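Hypothetical glycoside hydrolase (Parabacteroides distasonis, PDB 3TAW) is of unknown function but appears to be a carbohydrate-active protein built on a five-bladed beta-propeller, the fold of its family. Local coordinates at residues 116-121 with 133-138; 80-85 with 102-107. All blocks are in the same frame, centred on the assembly; numbering follows the deposited sequence.

The chain makes contact 2 first (80-85 with 102-107) and closes it before contact 1 opens (116-121 with 133-138). Their centres lie about 8 Å apart, on the same side of the chain's centre. Strand 81-88 belongs to one four-stranded antiparallel sheet and the hairpin 117-125/131-138 to the next, consistent with neighbouring blades of the propeller. The two are joined directly: Ser81 N and O lie 2.9 Å from Gly116 O and Thr118 N respectively, as probable hydrogen bonds, and the rings of Phe102 and Tyr135 meet edge to face. The backbone bonds link the two sheets, and the aromatic contact sets the loop carrying Phe102 against the second.

Contact 1: residues 116-121 with 133-138; sequences GGTEDP and LLYTQW. With EDO (1,2-ethanediol), chain P.
Glu119 reaches across to Trp138 on one face of the antiparallel beta hairpin formed by strands 117-125 and 131-138. The carboxylate and indole planes are 49° apart, and Glu119 OE2 comes 3.3 Å from Trp138 CD1. Trp138 carries CG anti to its backbone N (chi1 -176°), and one face of its indole has an ethanediol over its centre, C2 of that molecule 3.4 Å above the plane. The same molecule donates from O2 to Glu119 OE1 at 2.6 Å, while Trp138 NE1 donates to Gly77 O. Glu119 and Thr136 also form a hydrogen-bonded pair in the backbone, and Thr136 N to Glu119 O, at 2.9 Å, is almost straight at 177°. Thr118 lies on the other face, its CG2 3.9 Å from CE2 of the obliquely set Tyr135 ring, whose OH is held by Glu113. Beyond the corner at Asp120, which forms a salt bridge with Arg67, Pro121 CB packs against Leu133 CD1 at 3.5 Å. A water bridges the side chains next to the ethanediol: it donates to Glu119 OE1 at 2.7 Å, makes a weak bond to Asp120 OD2, and is hydrogen-bonded to Thr136 OG1 at 2.8 Å.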
loop_
_atom_site.group_PDB
_atom_site.type_symbol
_atom_site.label_atom_id
_atom_site.label_comp_id
_atom_site.label_asym_id
_atom_site.label_seq_id
_atom_site.Cartn_x
_atom_site.Cartn_y
_atom_site.Cartn_z
ATOM N N GLY A 116 -5.370 15.151 -9.370
ATOM C CA GLY A 116 -4.269 14.243 -9.068
ATOM C C GLY A 116 -4.645 12.771 -9.105
ATOM O O GLY A 116 -3.770 11.900 -9.237
ATOM N N GLY A 117 -5.936 12.488 -9.010
ATOM C CA GLY A 117 -6.418 11.115 -9.155
ATOM C C GLY A 117 -6.309 10.234 -7.919
ATOM O O GLY A 117 -6.443 10.690 -6.784
ATOM N N THR A 118 -6.071 8.945 -8.157
ATOM C CA THR A 118 -6.264 7.927 -7.157
ATOM C C THR A 118 -4.940 7.177 -6.987
ATOM O O THR A 118 -4.558 6.421 -7.866
ATOM C CB THR A 118 -7.409 6.964 -7.619
ATOM O OG1 THR A 118 -7.063 6.343 -8.862
ATOM C CG2 THR A 118 -8.723 7.709 -7.810
ATOM N N GLU A 119 -4.247 7.385 -5.864
ATOM C CA GLU A 119 -2.895 6.856 -5.657
ATOM C C GLU A 119 -2.824 5.695 -4.665
ATOM O O GLU A 119 -3.704 5.535 -3.820
ATOM C CB GLU A 119 -1.968 7.939 -5.092
ATOM C CG GLU A 119 -2.003 9.293 -5.811
ATOM C CD GLU A 119 -1.096 10.312 -5.159
ATOM O OE1 GLU A 119 -0.729 10.128 -3.950
ATOM O OE2 GLU A 119 -0.763 11.316 -5.840
ATOM N N ASP A 120 -1.734 4.929 -4.763
ATOM C CA ASP A 120 -1.240 4.107 -3.663
ATOM C C ASP A 120 -2.305 3.227 -3.019
ATOM O O ASP A 120 -2.606 3.343 -1.819
ATOM C CB ASP A 120 -0.564 4.999 -2.635
ATOM C CG ASP A 120 0.703 5.666 -3.168
ATOM O OD1 ASP A 120 1.083 5.421 -4.337
ATOM O OD2 ASP A 120 1.350 6.387 -2.366
ATOM N N PRO A 121 -2.875 2.332 -3.829
ATOM C CA PRO A 121 -3.940 1.420 -3.384
ATOM C C PRO A 121 -3.417 0.298 -2.473
ATOM O O PRO A 121 -2.279 -0.158 -2.626
ATOM C CB PRO A 121 -4.410 0.819 -4.677
ATOM C CG PRO A 121 -3.201 0.793 -5.552
ATOM C CD PRO A 121 -2.498 2.083 -5.243
ATOM N N LEU A 133 -10.849 -1.395 -0.965
ATOM C CA LEU A 133 -9.756 -0.628 -1.524
ATOM C C LEU A 133 -9.571 0.633 -0.708
ATOM O O LEU A 133 -10.514 1.423 -0.548
ATOM C CB LEU A 133 -10.100 -0.278 -2.981
ATOM C CG LEU A 133 -9.181 0.667 -3.742
ATOM C CD1 LEU A 133 -7.750 0.116 -3.854
ATOM C CD2 LEU A 133 -9.782 0.961 -5.150
ATOM N N LEU A 134 -8.357 0.782 -0.154
ATOM C CA LEU A 134 -7.937 1.964 0.578
ATOM C C LEU A 134 -6.897 2.636 -0.275
ATOM O O LEU A 134 -5.922 1.998 -0.685
ATOM C CB LEU A 134 -7.322 1.593 1.926
ATOM C CG LEU A 134 -8.290 1.434 3.113
ATOM C CD1 LEU A 134 -8.772 2.811 3.649
ATOM C CD2 LEU A 134 -9.447 0.518 2.799
ATOM N N TYR A 135 -7.110 3.925 -0.570
ATOM C CA TYR A 135 -6.276 4.654 -1.523
ATOM C C TYR A 135 -6.242 6.130 -1.172
ATOM O O TYR A 135 -6.986 6.586 -0.301
ATOM C CB TYR A 135 -6.814 4.471 -2.957
ATOM C CG TYR A 135 -8.167 5.121 -3.202
ATOM C CD1 TYR A 135 -9.345 4.502 -2.811
ATOM C CD2 TYR A 135 -8.265 6.347 -3.860
ATOM C CE1 TYR A 135 -10.591 5.100 -3.025
ATOM C CE2 TYR A 135 -9.499 6.943 -4.105
ATOM C CZ TYR A 135 -10.652 6.318 -3.688
ATOM O OH TYR A 135 -11.856 6.892 -3.957
ATOM N N THR A 136 -5.350 6.862 -1.827
ATOM C CA THR A 136 -5.214 8.289 -1.594
ATOM C C THR A 136 -5.923 9.077 -2.684
ATOM O O THR A 136 -5.696 8.844 -3.874
ATOM C CB THR A 136 -3.746 8.724 -1.646
ATOM O OG1 THR A 136 -2.961 7.867 -0.819
ATOM C CG2 THR A 136 -3.597 10.215 -1.206
ATOM N N GLN A 137 -6.780 9.993 -2.274
ATOM C CA GLN A 137 -7.390 10.975 -3.184
ATOM C C GLN A 137 -6.453 12.162 -3.242
ATOM O O GLN A 137 -6.040 12.670 -2.184
ATOM C CB GLN A 137 -8.745 11.427 -2.649
ATOM C CG GLN A 137 -9.735 10.295 -2.380
ATOM C CD GLN A 137 -11.058 10.830 -1.906
ATOM O OE1 GLN A 137 -11.118 11.545 -0.886
ATOM N NE2 GLN A 137 -12.137 10.498 -2.622
ATOM N N TRP A 138 -6.096 12.614 -4.440
ATOM C CA TRP A 138 -5.188 13.765 -4.563
ATOM C C TRP A 138 -5.773 14.807 -5.476
ATOM O O TRP A 138 -6.044 14.548 -6.649
ATOM C CB TRP A 138 -3.835 13.319 -5.071
ATOM C CG TRP A 138 -2.720 14.344 -5.191
ATOM C CD1 TRP A 138 -1.812 14.420 -6.207
ATOM C CD2 TRP A 138 -2.334 15.369 -4.243
ATOM N NE1 TRP A 138 -0.918 15.403 -5.969
ATOM C CE2 TRP A 138 -1.200 16.001 -4.768
ATOM C CE3 TRP A 138 -2.831 15.793 -3.006
ATOM C CZ2 TRP A 138 -0.560 17.064 -4.115
ATOM C CZ3 TRP A 138 -2.187 16.824 -2.344
ATOM C CH2 TRP A 138 -1.070 17.456 -2.909
HETATM C C1 EDO P . 0.832 14.263 -2.133
HETATM O O1 EDO P . 0.808 13.829 -0.767
HETATM C C2 EDO P . 0.050 13.262 -2.962
HETATM O O2 EDO P . 0.277 11.959 -2.429
HETATM O O HOH W 1 -0.426 8.551 -1.736
HETATM O O HOH W 2 -2.965 5.351 0.114
#

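Contact 2: residues 80-85 with 102-107; sequences TSRLGY and FYPAKD. With EDO (1,2-ethanediol), chain N; ACT (acetate ion), chain E.
Leu83 has CG anti to its carbonyl carbon (chi1 -52°) and Phe102 has CG anti to its backbone N (chi1 -158°), and with these torsions the two side chains lie side by side and point the same way. Leu83 CD1 rests 3.7 Å from Phe102 CB and also meets the ring obliquely near CD2. The backbones of the same two residues form a single antiparallel bridge: Leu83 N donates to Phe102 O at 2.8 Å and 174°, whereas the return bond from Phe102 N to Leu83 O is weak at 3.4 Å. The bridge fastens the loop between strand 95-96 and helix 110-113 to strand 81-88, part of a four-stranded antiparallel sheet of the propeller. Arg82, extended from CG to NE, runs obliquely past Tyr103, with Arg82 CG 3.8 Å from Tyr103 CB, and crosses Pro104 at about a right angle. Its NE gives a 2.9 Å bond to a water that in turn donates to Pro104 O, and its NH1 pairs with Asp70. Thr80 CG2 sits over one face of the guanidinium and touches Pro104 CG at 4.0 Å. An ethanediol O2 accepts from Tyr103 N at 2.9 Å, donates back to Tyr103 O, and lies over one face of the Phe102 ring, offset toward its rim. C2 of the ethanediol lies over the centre of one face of the Tyr103 ring, and an acetate OXT, in the plane of that ring, accepts from Tyr103 OH at 2.6 Å.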
loop_
_atom_site.group_PDB
_atom_site.type_symbol
_atom_site.label_atom_id
_atom_site.label_comp_id
_atom_site.label_asym_id
_atom_site.label_seq_id
_atom_site.Cartn_x
_atom_site.Cartn_y
_atom_site.Cartn_z
ATOM N N THR A 80 -1.512 12.754 -13.012
ATOM C CA THR A 80 -2.740 12.083 -12.602
ATOM C C THR A 80 -2.462 10.603 -12.441
ATOM O O THR A 80 -1.929 9.962 -13.357
ATOM C CB THR A 80 -3.901 12.290 -13.601
ATOM O OG1 THR A 80 -4.129 13.693 -13.783
ATOM C CG2 THR A 80 -5.202 11.621 -13.094
ATOM N N SER A 81 -2.850 10.062 -11.281
ATOM C CA SER A 81 -2.724 8.635 -10.989
ATOM C C SER A 81 -4.060 7.939 -11.205
ATOM O O SER A 81 -5.113 8.489 -10.885
ATOM C CB SER A 81 -2.272 8.416 -9.537
ATOM O OG SER A 81 -0.932 8.861 -9.328
ATOM N N ARG A 82 -3.996 6.765 -11.819
ATOM C CA ARG A 82 -5.125 5.890 -12.081
ATOM C C ARG A 82 -4.628 4.462 -11.811
ATOM O O ARG A 82 -3.410 4.215 -11.797
ATOM C CB ARG A 82 -5.601 6.048 -13.538
ATOM C CG ARG A 82 -6.034 7.472 -13.868
ATOM C CD ARG A 82 -6.486 7.613 -15.315
ATOM N NE ARG A 82 -6.868 8.974 -15.668
ATOM C CZ ARG A 82 -6.032 9.919 -16.102
ATOM N NH1 ARG A 82 -4.725 9.707 -16.188
ATOM N NH2 ARG A 82 -6.500 11.116 -16.435
ATOM N N LEU A 83 -5.546 3.529 -11.566
ATOM C CA LEU A 83 -5.157 2.176 -11.266
ATOM C C LEU A 83 -5.420 1.236 -12.426
ATOM O O LEU A 83 -6.548 1.135 -12.917
ATOM C CB LEU A 83 -5.926 1.659 -10.043
ATOM C CG LEU A 83 -5.885 2.531 -8.801
ATOM C CD1 LEU A 83 -6.573 1.849 -7.643
ATOM C CD2 LEU A 83 -4.436 3.002 -8.427
ATOM N N GLY A 84 -4.377 0.524 -12.803
ATOM C CA GLY A 84 -4.444 -0.527 -13.805
ATOM C C GLY A 84 -4.973 -1.818 -13.235
ATOM O O GLY A 84 -5.206 -1.935 -12.026
ATOM N N TYR A 85 -5.228 -2.781 -14.114
ATOM C CA TYR A 85 -5.747 -4.086 -13.717
ATOM C C TYR A 85 -4.961 -5.143 -14.496
ATOM O O TYR A 85 -5.029 -5.207 -15.726
ATOM C CB TYR A 85 -7.237 -4.183 -14.044
ATOM C CG TYR A 85 -7.906 -5.452 -13.596
ATOM C CD1 TYR A 85 -7.892 -6.590 -14.404
ATOM C CD2 TYR A 85 -8.579 -5.528 -12.378
ATOM C CE1 TYR A 85 -8.532 -7.774 -13.993
ATOM C CE2 TYR A 85 -9.202 -6.704 -11.964
ATOM C CZ TYR A 85 -9.170 -7.820 -12.766
ATOM O OH TYR A 85 -9.795 -9.002 -12.365
ATOM N N PHE A 102 -9.776 1.810 -12.046
ATOM C CA PHE A 102 -10.106 2.813 -11.019
ATOM C C PHE A 102 -9.430 4.123 -11.371
ATOM O O PHE A 102 -8.274 4.138 -11.808
ATOM C CB PHE A 102 -9.649 2.303 -9.654
ATOM C CG PHE A 102 -10.350 2.940 -8.500
ATOM C CD1 PHE A 102 -11.596 2.497 -8.102
ATOM C CD2 PHE A 102 -9.756 3.967 -7.785
ATOM C CE1 PHE A 102 -12.260 3.077 -7.029
ATOM C CE2 PHE A 102 -10.418 4.557 -6.708
ATOM C CZ PHE A 102 -11.659 4.095 -6.311
ATOM N N TYR A 103 -10.178 5.217 -11.261
ATOM C CA TYR A 103 -9.719 6.508 -11.782
ATOM C C TYR A 103 -10.630 7.632 -11.309
ATOM O O TYR A 103 -11.773 7.389 -10.904
ATOM C CB TYR A 103 -9.706 6.471 -13.332
ATOM C CG TYR A 103 -10.943 5.853 -13.899
ATOM C CD1 TYR A 103 -12.079 6.607 -14.111
ATOM C CD2 TYR A 103 -10.992 4.478 -14.178
ATOM C CE1 TYR A 103 -13.242 6.031 -14.616
ATOM C CE2 TYR A 103 -12.126 3.896 -14.660
ATOM C CZ TYR A 103 -13.263 4.682 -14.879
ATOM O OH TYR A 103 -14.423 4.111 -15.354
ATOM N N PRO A 104 -10.120 8.874 -11.346
ATOM C CA PRO A 104 -10.961 10.006 -11.001
ATOM C C PRO A 104 -11.998 10.236 -12.114
ATOM O O PRO A 104 -11.745 9.906 -13.284
ATOM C CB PRO A 104 -9.968 11.167 -10.929
ATOM C CG PRO A 104 -8.896 10.799 -11.903
ATOM C CD PRO A 104 -8.763 9.297 -11.750
ATOM N N ALA A 105 -13.157 10.784 -11.757
ATOM C CA ALA A 105 -14.241 10.918 -12.705
ATOM C C ALA A 105 -15.159 12.037 -12.247
ATOM O O ALA A 105 -14.903 12.652 -11.209
ATOM C CB ALA A 105 -15.007 9.592 -12.814
ATOM N N LYS A 106 -16.217 12.301 -13.010
ATOM C CA LYS A 106 -17.224 13.298 -12.604
ATOM C C LYS A 106 -18.270 12.572 -11.749
ATOM O O LYS A 106 -19.442 12.395 -12.128
ATOM C CB LYS A 106 -17.810 13.990 -13.845
ATOM C CG LYS A 106 -16.757 14.807 -14.571
ATOM C CD LYS A 106 -17.307 15.740 -15.649
ATOM C CE LYS A 106 -16.141 16.545 -16.267
ATOM N NZ LYS A 106 -16.565 17.473 -17.352
ATOM N N ASP A 107 -17.805 12.109 -10.594
ATOM C CA ASP A 107 -18.609 11.304 -9.675
ATOM C C ASP A 107 -18.643 12.006 -8.320
ATOM O O ASP A 107 -18.223 13.168 -8.206
ATOM C CB ASP A 107 -18.063 9.860 -9.589
ATOM C CG ASP A 107 -16.626 9.787 -9.086
ATOM O OD1 ASP A 107 -16.155 10.739 -8.426
ATOM O OD2 ASP A 107 -15.965 8.762 -9.385
HETATM C C1 EDO N . -14.325 3.547 -11.768
HETATM O O1 EDO N . -14.830 2.760 -10.692
HETATM C C2 EDO N . -13.952 4.900 -11.204
HETATM O O2 EDO N . -12.843 4.768 -10.302
HETATM C C ACT E . -16.345 6.315 -17.063
HETATM O O ACT E . -15.423 6.001 -17.873
HETATM O OXT ACT E . -16.455 5.636 -16.000
HETATM C CH3 ACT E . -17.286 7.456 -17.334
HETATM O O HOH W 3 -9.645 9.434 -15.093
#